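Local coordinates for divalent-cation tolerance protein CutA (Pyrococcus horikoshii, PDB 1UKU) that helps its host resist heavy metals as a homotrimer, binding copper at the interface between two trimers, which probably drives further oligomerization, at residues 24-29 with 95-101. Residues are numbered along the deposited sequence; the frame is centred on the assembly and turned at random.
Sequences ERLIAC and WLIEETK
Arg-25 and Thr-100 bring the two segments closest, their CA atoms 4.8 Å apart, where the Schellman motif that ends helix 11-23 meets the last turn of helix 90-99 and the residues that follow it in this GlnB-like CutA fold. Arg-25 adopts the positive phi (62°) of the motif's left-handed residue, yet its long side chain still reaches Glu-99; its carbonyl O accepts the backbone N of Lys-101 at 2.9 Å, on a lone pair in the carbonyl plane. The arginine side chain crosses to Glu-99. A bend at chi2 (-87°) brings NH1 to two acceptors of that one residue: carboxylate OE2 at 2.7 Å, through its anti lone pair, and backbone O at 2.8 Å. Both acceptors lie in the guanidinium plane, and the carboxylate is nearly coplanar with it, so the salt bridge and the added bond should limit rotation of the group; Trp-40 of a second subunit adds a cation-pi contact. Further along, the small methyl of Ala-28 suits the close approach of its CA to that of Leu-96, 5.4 Å, its CB meeting Leu-96 CG at 3.8 Å and the Trp-95 ring near CZ3. Thr-100 serves both sides: its methyl CG2 packs against the backbone of Ile-27 and Ala-28, while OG1 donates back to Leu-96 O. Lys-101 lies alongside Leu-26, aliphatic against aliphatic, before its ammonium pairs with Glu-64; a water accepts from Lys-101 NZ and donates to Glu-24 O at 2.7 Å.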
# COMPACT_ATOMS: atom_id res chain seq x y z
N GLU A 24 16.42 6.45 16.10
CA GLU A 24 15.99 7.79 16.47
C GLU A 24 14.58 7.82 16.98
O GLU A 24 14.07 8.88 17.32
CB GLU A 24 16.20 8.75 15.30
CG GLU A 24 17.68 8.96 15.05
CD GLU A 24 18.00 9.86 13.90
OE1 GLU A 24 19.16 9.84 13.45
OE2 GLU A 24 17.10 10.60 13.46
N ARG A 25 13.94 6.65 17.01
CA ARG A 25 12.62 6.43 17.58
C ARG A 25 11.53 7.26 16.85
O ARG A 25 10.49 7.61 17.38
CB ARG A 25 12.71 6.59 19.11
CG ARG A 25 13.50 5.40 19.74
CD ARG A 25 12.64 4.25 20.05
NE ARG A 25 13.29 3.09 20.67
CZ ARG A 25 12.64 1.98 21.02
NH1 ARG A 25 11.36 1.86 20.77
NH2 ARG A 25 13.28 0.94 21.57
N LEU A 26 11.77 7.47 15.55
CA LEU A 26 10.86 8.25 14.72
C LEU A 26 9.78 7.42 14.06
O LEU A 26 8.80 7.98 13.58
CB LEU A 26 11.60 9.07 13.67
CG LEU A 26 12.41 10.21 14.28
CD1 LEU A 26 13.30 10.83 13.22
CD2 LEU A 26 11.49 11.25 14.90
N ILE A 27 10.02 6.11 13.99
CA ILE A 27 9.05 5.13 13.47
C ILE A 27 9.01 3.96 14.41
O ILE A 27 10.00 3.68 15.06
CB ILE A 27 9.37 4.66 12.01
CG1 ILE A 27 10.65 3.85 11.91
CG2 ILE A 27 9.38 5.86 11.07
CD1 ILE A 27 10.93 3.34 10.49
N ALA A 28 7.88 3.26 14.44
CA ALA A 28 7.76 2.03 15.20
C ALA A 28 8.13 0.79 14.39
O ALA A 28 8.55 -0.22 14.94
CB ALA A 28 6.37 1.86 15.74
N CYS A 29 7.93 0.87 13.08
CA CYS A 29 8.26 -0.26 12.23
C CYS A 29 8.24 0.13 10.78
O CYS A 29 7.71 1.17 10.40
CB CYS A 29 7.31 -1.39 12.50
SG CYS A 29 5.72 -0.96 12.05
N TRP A 95 1.24 -0.13 21.39
CA TRP A 95 2.60 -0.57 21.15
C TRP A 95 3.36 0.47 20.31
O TRP A 95 4.46 0.82 20.62
CB TRP A 95 2.58 -1.93 20.43
CG TRP A 95 3.94 -2.38 20.01
CD1 TRP A 95 4.90 -2.98 20.79
CD2 TRP A 95 4.52 -2.25 18.71
NE1 TRP A 95 6.04 -3.22 20.05
CE2 TRP A 95 5.82 -2.80 18.76
CE3 TRP A 95 4.07 -1.73 17.50
CZ2 TRP A 95 6.66 -2.81 17.66
CZ3 TRP A 95 4.91 -1.77 16.40
CH2 TRP A 95 6.17 -2.29 16.49
N LEU A 96 2.74 0.95 19.25
CA LEU A 96 3.40 1.92 18.40
C LEU A 96 3.75 3.20 19.16
O LEU A 96 4.83 3.78 18.97
CB LEU A 96 2.50 2.21 17.19
CG LEU A 96 2.90 3.34 16.24
CD1 LEU A 96 2.47 2.96 14.83
CD2 LEU A 96 2.33 4.68 16.63
N ILE A 97 2.83 3.66 20.02
CA ILE A 97 3.11 4.85 20.84
C ILE A 97 4.26 4.56 21.82
O ILE A 97 5.17 5.37 22.01
CB ILE A 97 1.83 5.27 21.58
CG1 ILE A 97 0.80 5.81 20.58
CG2 ILE A 97 2.13 6.32 22.67
CD1 ILE A 97 -0.60 5.96 21.15
N GLU A 98 4.24 3.39 22.42
CA GLU A 98 5.29 3.00 23.37
C GLU A 98 6.65 3.00 22.71
O GLU A 98 7.64 3.37 23.33
CB GLU A 98 4.98 1.65 23.99
CG GLU A 98 3.86 1.75 24.99
CD GLU A 98 3.30 0.42 25.43
OE1 GLU A 98 2.40 0.45 26.30
OE2 GLU A 98 3.76 -0.64 24.93
N GLU A 99 6.70 2.58 21.44
CA GLU A 99 7.97 2.39 20.75
C GLU A 99 8.50 3.64 20.05
O GLU A 99 9.61 3.62 19.52
CB GLU A 99 7.83 1.25 19.73
CG GLU A 99 7.54 -0.12 20.34
CD GLU A 99 8.65 -0.72 21.23
OE1 GLU A 99 8.37 -1.81 21.77
OE2 GLU A 99 9.77 -0.17 21.44
N THR A 100 7.75 4.73 20.06
CA THR A 100 8.21 5.94 19.40
C THR A 100 8.58 7.01 20.43
O THR A 100 8.11 6.97 21.58
CB THR A 100 7.17 6.45 18.39
OG1 THR A 100 5.84 6.40 18.94
CG2 THR A 100 7.15 5.51 17.16
N LYS A 101 9.37 7.98 20.01
CA LYS A 101 10.03 8.91 20.91
C LYS A 101 9.03 9.83 21.58
O LYS A 101 7.96 10.12 21.05
CB LYS A 101 11.11 9.71 20.19
CG LYS A 101 10.57 10.73 19.22
CD LYS A 101 11.69 11.50 18.50
CE LYS A 101 12.28 12.62 19.33
NZ LYS A 101 13.39 13.36 18.61
O HOH W 1 15.20 11.34 17.58
O HOH W 2 11.18 3.40 17.32